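Local coordinates for START domain-containing protein 10 (Homo sapiens, PDB 6SER) that transfers phosphatidylcholine and phosphatidylethanolamine between membranes, preferring lipids with a palmitoyl or stearoyl chain at sn-1 and an unsaturated chain at sn-2, at residues 82-87 against 220-225; 77-82 against 171-176; 103-108 against 153-158. All blocks are in the same frame, centred on the assembly; numbering follows the deposited sequence.

How the contacts relate
Contacts 1 and 2 form one continuous buried region, their centres about 11 Å apart, and both use helix 79-87: contact 1 sets it against the long helix 197-227, contact 2 against strand 161-175. Leu82 lies in a segment of both but makes cross-segment contact only in contact 2; Leu86 CD1 of contact 1 lies 3.5 Å from Tyr171 CG of contact 2. Contact 3 is at the surface, where strand 99-109 meets a loop, its centre about 28 Å from that of contact 2, although both reach the same curved sheet. Chemistry follows place: an aromatic ring with buried polar groups in contact 1, aliphatic packing with a water in contact 2, aromatic-aliphatic packing in contact 3.

Contact 1: residues 82-87 against 220-225; sequences LYDVLH and LKYPEW. With PO4 (phosphate ion), chain B.
Val85 and Asp84 on helix 79-87 pack against the same side of the Tyr222 ring on helix 197-227, and these three buried residues make up the tight part of the contact. Val85 CG2 sits over one face of the ring as a CH-pi contact, 4.1 Å from the centroid and 27° off the normal; its displacement is toward the root of the ring, where Tyr222 CG is the closest atom at 3.7 Å. Tyr222 reaches across because its CG stands anti to the backbone N (chi1 -178°). Farther out, Asp84 CB meets Tyr222 CE2 at 3.5 Å, the side chains crossing at about a right angle.

The polar ends are satisfied by other partners: Asp84 OD1 accepts from Trp236 NE1, Asp84 OD2 forms a salt bridge with Lys234, and Tyr222 OH bonds to Asp88. One turn on, Trp225 lies in the looser part, partly exposed and too far from segment 82-87 to touch it. Its NE1 donates to phosphate O1 over 3.1 Å at 158°, and His229 NE2 holds the same ion, probably acquired from the crystallisation liquor.

Carbon contacts thus join the START domain's long C-terminal helix to helix 79-87, while the buried carboxylate, paired with a lysine and an indole N-H, is probably stabilised as the anion.

Contact 2: residues 77-82 against 171-176; sequences VPAETL and YLIQST
Ala79, directly after the N-cap residue Pro78 and at the first turn of helix 79-87, touches the end of strand 161-175 through two carbon contacts and a water. Ala79 CB points toward the strand and meets Ile173 CG2 at 3.6 Å, with Ser175 CB beside it at 3.9 Å. The methyl's small size fits the close backbones here: the CA atoms of Ala79 and Ser175 are 5.2 Å apart. A water spans the same place, accepting from Ala79 N at 2.9 Å and lying 2.6 Å from Ser175 OG, so a backbone N-H of the first turn is satisfied through solvent.

In the START fold, a helix-grip member of the Bet v 1-like clan, a curved, mostly antiparallel sheet wraps around helices; here the short helix 79-87 lies between that sheet and the long helix 197-227.

One turn beyond Ala79, Leu82, whose N-H is received by the carbonyl O of Pro78 over 3.2 Å as the helix starts, meets mainly the CG1-CD1 branch of the same isoleucine. With CG1 anti to its carbonyl carbon (chi1 -55°), Ile173 extends CD1 along the helix to Leu82 CG at 3.8 Å. Leu82 CD2 also comes near Ile173 CG2, at 4.0 Å, while Cys219 on the long helix and Ile183 on strand 181-190 also touch the leucine side chain.

Contact 3: residues 103-108 against 153-158; sequences FDIARL and PKYPPR
A classic beta bulge in strand 99-109, where Ile105 and Ala106 both face Val114 of strand 112-119, carries the isoleucine that packs against Tyr155 from the loop between strands 142-151 and 161-175. Ile105 and Tyr155 extend toward each other from opposite directions, bridging backbones whose CA atoms remain 9.6 Å apart. Ile105 CD1 lies almost centrally over one face of the tyrosine ring, 3.6 Å from its centroid and only 8° off the normal, which defines a face-on CH-pi contact. The CG2 branch of Ile105 reaches Tyr155 CE2 at 3.7 Å, and Ile105 CG1, the carbon bearing CD1, lies 3.8 Å from Tyr155 CZ. CG1 anti to the carbonyl carbon (chi1 -65°) and an extended CD1 (chi2 172°) carry the tip of the isoleucine over the ring.

Phe103, two residues earlier, supplies a smaller contact. Its ring presents an edge to the phenol: Tyr155 OH lies near the phenylalanine plane, 3.9 Å from Phe103 CE1, while Phe103 CE1 stands 4.0 Å from Tyr155 CE1. Seen from the tyrosine, that carbon approaches obliquely.

All three touching residues are partly exposed. Tyr155 OH has a weak hydrogen bond to a triethylene glycol molecule, probably from the crystallisation liquor. His152 meets the tyrosine ring edge-to-face, and Ile131 of strand 127-139 touches both Tyr155 and Ile105, extending the apolar patch across neighbouring strands.

The contact joins the loop to the strand through one aromatic side chain, laid on a bulged strand of the curved, mostly antiparallel sheet of the START helix-grip fold.

Contact 1: residues 82-87 against 220-225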
loop_
_atom_site.group_PDB
_atom_site.type_symbol
_atom_site.label_atom_id
_atom_site.label_comp_id
_atom_site.label_asym_id
_atom_site.label_seq_id
_atom_site.Cartn_x
_atom_site.Cartn_y
_atom_site.Cartn_z
ATOM N N LEU A 82 8.636 -10.437 4.590
ATOM C CA LEU A 82 8.041 -9.125 4.385
ATOM C C LEU A 82 6.916 -9.191 3.352
ATOM O O LEU A 82 5.890 -8.522 3.500
ATOM C CB LEU A 82 9.133 -8.144 3.972
ATOM C CG LEU A 82 8.866 -6.649 3.866
ATOM C CD1 LEU A 82 8.211 -6.083 5.119
ATOM C CD2 LEU A 82 10.187 -6.010 3.640
ATOM N N TYR A 83 7.068 -10.041 2.332
ATOM C CA TYR A 83 6.031 -10.193 1.312
ATOM C C TYR A 83 4.751 -10.777 1.906
ATOM O O TYR A 83 3.651 -10.270 1.653
ATOM C CB TYR A 83 6.565 -11.070 0.176
ATOM C CG TYR A 83 5.697 -11.167 -1.070
ATOM C CD1 TYR A 83 5.347 -10.027 -1.801
ATOM C CD2 TYR A 83 5.263 -12.403 -1.541
ATOM C CE1 TYR A 83 4.569 -10.119 -2.955
ATOM C CE2 TYR A 83 4.493 -12.506 -2.697
ATOM C CZ TYR A 83 4.147 -11.366 -3.397
ATOM O OH TYR A 83 3.368 -11.469 -4.534
ATOM N N ASP A 84 4.878 -11.844 2.707
ATOM C CA ASP A 84 3.713 -12.431 3.370
ATOM C C ASP A 84 2.983 -11.401 4.217
ATOM O O ASP A 84 1.741 -11.355 4.230
ATOM C CB ASP A 84 4.136 -13.608 4.258
ATOM C CG ASP A 84 4.549 -14.832 3.461
ATOM O OD1 ASP A 84 4.237 -14.906 2.247
ATOM O OD2 ASP A 84 5.174 -15.727 4.063
ATOM N N VAL A 85 3.737 -10.570 4.937
ATOM C CA VAL A 85 3.133 -9.622 5.868
ATOM C C VAL A 85 2.347 -8.558 5.113
ATOM O O VAL A 85 1.234 -8.190 5.507
ATOM C CB VAL A 85 4.228 -9.011 6.756
ATOM C CG1 VAL A 85 3.671 -7.868 7.597
ATOM C CG2 VAL A 85 4.839 -10.098 7.622
ATOM N N LEU A 86 2.905 -8.058 4.010
ATOM C CA LEU A 86 2.160 -7.110 3.193
ATOM C C LEU A 86 0.901 -7.738 2.608
ATOM O O LEU A 86 -0.117 -7.055 2.469
ATOM C CB LEU A 86 3.048 -6.560 2.078
ATOM C CG LEU A 86 4.156 -5.618 2.565
ATOM C CD1 LEU A 86 5.006 -5.096 1.408
ATOM C CD2 LEU A 86 3.549 -4.479 3.345
ATOM N N HIS A 87 0.939 -9.031 2.282
ATOM C CA HIS A 87 -0.209 -9.676 1.655
ATOM C C HIS A 87 -1.282 -10.086 2.659
ATOM O O HIS A 87 -2.461 -10.144 2.298
ATOM C CB HIS A 87 0.243 -10.911 0.871
ATOM C CG HIS A 87 0.491 -10.653 -0.585
ATOM N ND1 HIS A 87 -0.515 -10.309 -1.462
ATOM C CD2 HIS A 87 1.626 -10.726 -1.328
ATOM C CE1 HIS A 87 -0.011 -10.167 -2.678
ATOM N NE2 HIS A 87 1.287 -10.410 -2.622
ATOM N N LEU A 220 8.959 -9.749 12.502
ATOM C CA LEU A 220 9.652 -10.610 13.460
ATOM C C LEU A 220 8.678 -11.547 14.158
ATOM O O LEU A 220 9.008 -12.708 14.428
ATOM C CB LEU A 220 10.403 -9.770 14.495
ATOM C CG LEU A 220 11.468 -8.809 13.963
ATOM C CD1 LEU A 220 12.030 -7.955 15.087
ATOM C CD2 LEU A 220 12.572 -9.578 13.262
ATOM N N LYS A 221 7.478 -11.063 14.459
ATOM C CA LYS A 221 6.473 -11.874 15.129
ATOM C C LYS A 221 5.653 -12.715 14.158
ATOM O O LYS A 221 4.869 -13.560 14.604
ATOM C CB LYS A 221 5.551 -10.973 15.965
ATOM C CG LYS A 221 6.247 -10.326 17.167
ATOM C CD LYS A 221 6.330 -11.291 18.348
ATOM C CE LYS A 221 7.236 -10.775 19.464
ATOM N NZ LYS A 221 8.642 -11.262 19.307
ATOM N N TYR A 222 5.832 -12.529 12.842
ATOM C CA TYR A 222 4.913 -13.158 11.896
ATOM C C TYR A 222 5.047 -14.676 11.852
ATOM O O TYR A 222 4.010 -15.360 11.942
ATOM C CB TYR A 222 5.072 -12.544 10.501
ATOM C CG TYR A 222 4.094 -13.141 9.507
ATOM C CD1 TYR A 222 2.729 -12.903 9.625
ATOM C CD2 TYR A 222 4.533 -13.953 8.460
ATOM C CE1 TYR A 222 1.825 -13.451 8.729
ATOM C CE2 TYR A 222 3.639 -14.495 7.558
ATOM C CZ TYR A 222 2.282 -14.244 7.700
ATOM O OH TYR A 222 1.386 -14.787 6.805
ATOM N N PRO A 223 6.243 -15.269 11.698
ATOM C CA PRO A 223 6.311 -16.743 11.597
ATOM C C PRO A 223 5.603 -17.465 12.731
ATOM O O PRO A 223 4.848 -18.411 12.475
ATOM C CB PRO A 223 7.822 -17.016 11.584
ATOM C CG PRO A 223 8.404 -15.761 10.948
ATOM C CD PRO A 223 7.582 -14.658 11.556
ATOM N N GLU A 224 5.793 -17.012 13.974
ATOM C CA GLU A 224 5.123 -17.639 15.111
ATOM C C GLU A 224 3.616 -17.419 15.066
ATOM O O GLU A 224 2.840 -18.345 15.332
ATOM C CB GLU A 224 5.697 -17.105 16.423
ATOM C CG GLU A 224 7.092 -17.632 16.745
ATOM C CD GLU A 224 7.694 -16.986 17.983
ATOM O OE1 GLU A 224 7.314 -15.837 18.306
ATOM O OE2 GLU A 224 8.545 -17.631 18.634
ATOM N N TRP A 225 3.181 -16.199 14.741
ATOM C CA TRP A 225 1.751 -15.935 14.638
ATOM C C TRP A 225 1.117 -16.762 13.523
ATOM O O TRP A 225 0.049 -17.360 13.704
ATOM C CB TRP A 225 1.510 -14.442 14.407
ATOM C CG TRP A 225 0.063 -14.082 14.374
ATOM C CD1 TRP A 225 -0.708 -13.671 15.426
ATOM C CD2 TRP A 225 -0.796 -14.105 13.232
ATOM N NE1 TRP A 225 -1.992 -13.432 15.008
ATOM C CE2 TRP A 225 -2.074 -13.690 13.664
ATOM C CE3 TRP A 225 -0.608 -14.430 11.883
ATOM C CZ2 TRP A 225 -3.167 -13.597 12.795
ATOM C CZ3 TRP A 225 -1.693 -14.330 11.017
ATOM C CH2 TRP A 225 -2.957 -13.921 11.478
HETATM P P PO4 B . -4.755 -13.917 17.822
HETATM O O1 PO4 B . -4.598 -13.189 16.608
HETATM O O2 PO4 B . -5.571 -13.206 18.703
HETATM O O3 PO4 B . -3.493 -14.102 18.388
HETATM O O4 PO4 B . -5.365 -15.179 17.567
#

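Contact 2: residues 77-82 against 171-176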
loop_
_atom_site.group_PDB
_atom_site.type_symbol
_atom_site.label_atom_id
_atom_site.label_comp_id
_atom_site.label_asym_id
_atom_site.label_seq_id
_atom_site.Cartn_x
_atom_site.Cartn_y
_atom_site.Cartn_z
ATOM N N VAL A 77 15.245 -9.923 8.407
ATOM C CA VAL A 77 14.020 -10.560 7.920
ATOM C C VAL A 77 14.148 -10.771 6.415
ATOM O O VAL A 77 14.577 -9.863 5.689
ATOM C CB VAL A 77 12.754 -9.762 8.291
ATOM C CG1 VAL A 77 12.825 -9.264 9.731
ATOM C CG2 VAL A 77 12.492 -8.619 7.331
ATOM N N PRO A 78 13.837 -11.957 5.905
ATOM C CA PRO A 78 13.947 -12.192 4.463
ATOM C C PRO A 78 12.808 -11.537 3.694
ATOM O O PRO A 78 11.749 -11.219 4.240
ATOM C CB PRO A 78 13.893 -13.721 4.344
ATOM C CG PRO A 78 13.162 -14.167 5.556
ATOM C CD PRO A 78 13.466 -13.176 6.647
ATOM N N ALA A 79 13.059 -11.340 2.395
ATOM C CA ALA A 79 12.086 -10.692 1.520
ATOM C C ALA A 79 10.747 -11.425 1.515
ATOM O O ALA A 79 9.687 -10.789 1.479
ATOM C CB ALA A 79 12.639 -10.602 0.100
ATOM N N GLU A 80 10.774 -12.764 1.531
ATOM C CA GLU A 80 9.535 -13.532 1.473
ATOM C C GLU A 80 8.680 -13.300 2.708
ATOM O O GLU A 80 7.449 -13.298 2.614
ATOM C CB GLU A 80 9.827 -15.029 1.304
ATOM C CG GLU A 80 11.033 -15.537 2.081
ATOM C CD GLU A 80 12.317 -15.513 1.252
ATOM O OE1 GLU A 80 12.548 -16.466 0.472
ATOM O OE2 GLU A 80 13.090 -14.537 1.364
ATOM N N THR A 81 9.306 -13.092 3.866
ATOM C CA THR A 81 8.533 -12.822 5.074
ATOM C C THR A 81 7.881 -11.447 5.010
ATOM O O THR A 81 6.694 -11.293 5.327
ATOM C CB THR A 81 9.425 -12.936 6.307
ATOM O OG1 THR A 81 9.927 -14.274 6.408
ATOM C CG2 THR A 81 8.636 -12.599 7.562
ATOM N N LEU A 82 8.636 -10.437 4.590
ATOM C CA LEU A 82 8.041 -9.125 4.385
ATOM C C LEU A 82 6.916 -9.191 3.352
ATOM O O LEU A 82 5.890 -8.522 3.500
ATOM C CB LEU A 82 9.133 -8.144 3.972
ATOM C CG LEU A 82 8.866 -6.649 3.866
ATOM C CD1 LEU A 82 8.211 -6.083 5.119
ATOM C CD2 LEU A 82 10.187 -6.010 3.640
ATOM N N TYR A 171 4.793 -1.083 -2.796
ATOM C CA TYR A 171 5.970 -1.526 -2.082
ATOM C C TYR A 171 6.890 -2.234 -3.053
ATOM O O TYR A 171 6.434 -2.995 -3.911
ATOM C CB TYR A 171 5.607 -2.484 -0.937
ATOM C CG TYR A 171 4.703 -1.898 0.112
ATOM C CD1 TYR A 171 5.236 -1.412 1.302
ATOM C CD2 TYR A 171 3.313 -1.821 -0.092
ATOM C CE1 TYR A 171 4.416 -0.869 2.273
ATOM C CE2 TYR A 171 2.483 -1.281 0.868
ATOM C CZ TYR A 171 3.040 -0.806 2.049
ATOM O OH TYR A 171 2.217 -0.268 3.010
ATOM N N LEU A 172 8.179 -1.926 -2.952
ATOM C CA LEU A 172 9.233 -2.657 -3.639
ATOM C C LEU A 172 10.045 -3.364 -2.565
ATOM O O LEU A 172 10.583 -2.712 -1.662
ATOM C CB LEU A 172 10.120 -1.727 -4.477
ATOM C CG LEU A 172 11.370 -2.402 -5.032
ATOM C CD1 LEU A 172 10.961 -3.361 -6.125
ATOM C CD2 LEU A 172 12.349 -1.354 -5.556
ATOM N N ILE A 173 10.086 -4.687 -2.626
ATOM C CA ILE A 173 10.905 -5.477 -1.721
ATOM C C ILE A 173 12.092 -5.986 -2.526
ATOM O O ILE A 173 11.921 -6.650 -3.553
ATOM C CB ILE A 173 10.109 -6.630 -1.085
ATOM C CG1 ILE A 173 8.843 -6.103 -0.392
ATOM C CG2 ILE A 173 10.975 -7.402 -0.078
ATOM C CD1 ILE A 173 7.985 -7.190 0.220
ATOM N N GLN A 174 13.294 -5.633 -2.098
ATOM C CA GLN A 174 14.511 -6.086 -2.755
ATOM C C GLN A 174 15.233 -7.012 -1.794
ATOM O O GLN A 174 15.576 -6.604 -0.675
ATOM C CB GLN A 174 15.389 -4.904 -3.162
ATOM C CG GLN A 174 14.806 -4.100 -4.325
ATOM C CD GLN A 174 15.436 -2.729 -4.485
ATOM O OE1 GLN A 174 15.480 -1.940 -3.538
ATOM N NE2 GLN A 174 15.917 -2.433 -5.690
ATOM N N SER A 175 15.419 -8.264 -2.206
ATOM C CA SER A 175 16.188 -9.196 -1.393
ATOM C C SER A 175 17.663 -8.825 -1.428
ATOM O O SER A 175 18.221 -8.556 -2.497
ATOM C CB SER A 175 16.009 -10.623 -1.886
ATOM O OG SER A 175 16.790 -11.492 -1.086
ATOM N N THR A 176 18.292 -8.803 -0.261
ATOM C CA THR A 176 19.722 -8.538 -0.141
ATOM C C THR A 176 20.460 -9.778 0.352
ATOM O O THR A 176 21.444 -9.687 1.083
ATOM C CB THR A 176 19.988 -7.352 0.786
ATOM O OG1 THR A 176 19.478 -7.637 2.096
ATOM C CG2 THR A 176 19.330 -6.084 0.248
HETATM O O HOH W 1 15.565 -12.073 1.094
#

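Contact 3: residues 103-108 against 153-158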
loop_
_atom_site.group_PDB
_atom_site.type_symbol
_atom_site.label_atom_id
_atom_site.label_comp_id
_atom_site.label_asym_id
_atom_site.label_seq_id
_atom_site.Cartn_x
_atom_site.Cartn_y
_atom_site.Cartn_z
ATOM N N PHE A 103 -10.542 -6.095 4.122
ATOM C CA PHE A 103 -10.849 -7.384 3.511
ATOM C C PHE A 103 -10.833 -7.216 2.005
ATOM O O PHE A 103 -11.074 -6.121 1.493
ATOM C CB PHE A 103 -12.216 -7.910 3.961
ATOM C CG PHE A 103 -13.330 -6.917 3.790
ATOM C CD1 PHE A 103 -14.017 -6.813 2.588
ATOM C CD2 PHE A 103 -13.686 -6.072 4.839
ATOM C CE1 PHE A 103 -15.049 -5.880 2.434
ATOM C CE2 PHE A 103 -14.715 -5.150 4.701
ATOM C CZ PHE A 103 -15.398 -5.052 3.494
ATOM N N ASP A 104 -10.550 -8.305 1.302
ATOM C CA ASP A 104 -10.662 -8.283 -0.148
ATOM C C ASP A 104 -12.117 -8.450 -0.547
ATOM O O ASP A 104 -12.908 -9.073 0.166
ATOM C CB ASP A 104 -9.817 -9.385 -0.786
ATOM C CG ASP A 104 -8.337 -9.046 -0.805
ATOM O OD1 ASP A 104 -8.001 -7.843 -0.711
ATOM O OD2 ASP A 104 -7.515 -9.979 -0.919
ATOM N N ILE A 105 -12.462 -7.884 -1.696
ATOM C CA ILE A 105 -13.830 -7.880 -2.198
ATOM C C ILE A 105 -14.009 -8.883 -3.323
ATOM O O ILE A 105 -14.971 -9.653 -3.343
ATOM C CB ILE A 105 -14.217 -6.458 -2.659
ATOM C CG1 ILE A 105 -14.249 -5.501 -1.458
ATOM C CG2 ILE A 105 -15.543 -6.481 -3.443
ATOM C CD1 ILE A 105 -14.428 -4.046 -1.833
ATOM N N ALA A 106 -13.089 -8.877 -4.277
ATOM C CA ALA A 106 -13.210 -9.738 -5.438
ATOM C C ALA A 106 -11.857 -9.818 -6.116
ATOM O O ALA A 106 -10.971 -8.992 -5.890
ATOM C CB ALA A 106 -14.278 -9.223 -6.413
ATOM N N ARG A 107 -11.723 -10.818 -6.964
ATOM C CA ARG A 107 -10.509 -11.055 -7.716
ATOM C C ARG A 107 -10.734 -10.650 -9.168
ATOM O O ARG A 107 -11.827 -10.834 -9.718
ATOM C CB ARG A 107 -10.103 -12.528 -7.592
ATOM C CG ARG A 107 -9.259 -13.041 -8.731
ATOM C CD ARG A 107 -8.331 -14.162 -8.281
ATOM N NE ARG A 107 -9.004 -15.192 -7.488
ATOM C CZ ARG A 107 -9.734 -16.177 -8.002
ATOM N NH1 ARG A 107 -9.909 -16.264 -9.314
ATOM N NH2 ARG A 107 -10.298 -17.073 -7.200
ATOM N N LEU A 108 -9.712 -10.058 -9.777
ATOM C CA LEU A 108 -9.751 -9.733 -11.200
ATOM C C LEU A 108 -8.984 -10.755 -12.026
ATOM O O LEU A 108 -9.544 -11.383 -12.926
ATOM C CB LEU A 108 -9.166 -8.338 -11.450
ATOM C CG LEU A 108 -9.967 -7.144 -10.963
ATOM C CD1 LEU A 108 -8.998 -6.003 -10.844
ATOM C CD2 LEU A 108 -11.100 -6.793 -11.941
ATOM N N PRO A 153 -19.430 -0.627 -7.393
ATOM C CA PRO A 153 -20.818 -0.156 -7.230
ATOM C C PRO A 153 -21.458 -0.558 -5.915
ATOM O O PRO A 153 -22.358 0.137 -5.441
ATOM C CB PRO A 153 -21.548 -0.794 -8.423
ATOM C CG PRO A 153 -20.480 -1.191 -9.378
ATOM C CD PRO A 153 -19.281 -1.521 -8.552
ATOM N N LYS A 154 -21.017 -1.639 -5.292
ATOM C CA LYS A 154 -21.585 -2.036 -4.013
ATOM C C LYS A 154 -20.868 -1.411 -2.823
ATOM O O LYS A 154 -21.223 -1.699 -1.678
ATOM C CB LYS A 154 -21.563 -3.561 -3.893
ATOM C CG LYS A 154 -22.186 -4.263 -5.091
ATOM C CD LYS A 154 -22.290 -5.767 -4.862
ATOM C CE LYS A 154 -21.283 -6.561 -5.735
ATOM N NZ LYS A 154 -21.420 -6.221 -7.168
ATOM N N TYR A 155 -19.867 -0.566 -3.050
ATOM C CA TYR A 155 -19.138 0.080 -1.961
ATOM C C TYR A 155 -19.119 1.585 -2.187
ATOM O O TYR A 155 -18.057 2.179 -2.405
ATOM C CB TYR A 155 -17.727 -0.497 -1.833
ATOM C CG TYR A 155 -17.752 -1.936 -1.382
ATOM C CD1 TYR A 155 -17.556 -2.276 -0.049
ATOM C CD2 TYR A 155 -18.019 -2.957 -2.283
ATOM C CE1 TYR A 155 -17.611 -3.589 0.363
ATOM C CE2 TYR A 155 -18.077 -4.269 -1.878
ATOM C CZ TYR A 155 -17.868 -4.584 -0.563
ATOM O OH TYR A 155 -17.932 -5.913 -0.187
ATOM N N PRO A 156 -20.280 2.239 -2.121
ATOM C CA PRO A 156 -20.311 3.700 -2.234
ATOM C C PRO A 156 -19.785 4.334 -0.960
ATOM O O PRO A 156 -19.638 3.649 0.064
ATOM C CB PRO A 156 -21.804 4.001 -2.441
ATOM C CG PRO A 156 -22.483 2.925 -1.666
ATOM C CD PRO A 156 -21.614 1.693 -1.799
ATOM N N PRO A 157 -19.489 5.632 -0.971
ATOM C CA PRO A 157 -19.061 6.290 0.267
ATOM C C PRO A 157 -20.085 6.107 1.380
ATOM O O PRO A 157 -21.292 6.027 1.144
ATOM C CB PRO A 157 -18.945 7.769 -0.134
ATOM C CG PRO A 157 -18.743 7.749 -1.624
ATOM C CD PRO A 157 -19.541 6.570 -2.110
ATOM N N ARG A 158 -19.588 6.061 2.604
ATOM C CA ARG A 158 -20.427 5.990 3.790
ATOM C C ARG A 158 -20.450 7.341 4.479
ATOM O O ARG A 158 -19.409 7.988 4.616
ATOM C CB ARG A 158 -19.903 4.937 4.760
ATOM C CG ARG A 158 -20.292 3.540 4.379
ATOM C CD ARG A 158 -19.201 2.574 4.765
ATOM N NE ARG A 158 -18.913 2.630 6.192
ATOM C CZ ARG A 158 -19.619 2.004 7.126
ATOM N NH1 ARG A 158 -20.664 1.265 6.776
ATOM N NH2 ARG A 158 -19.282 2.116 8.405
#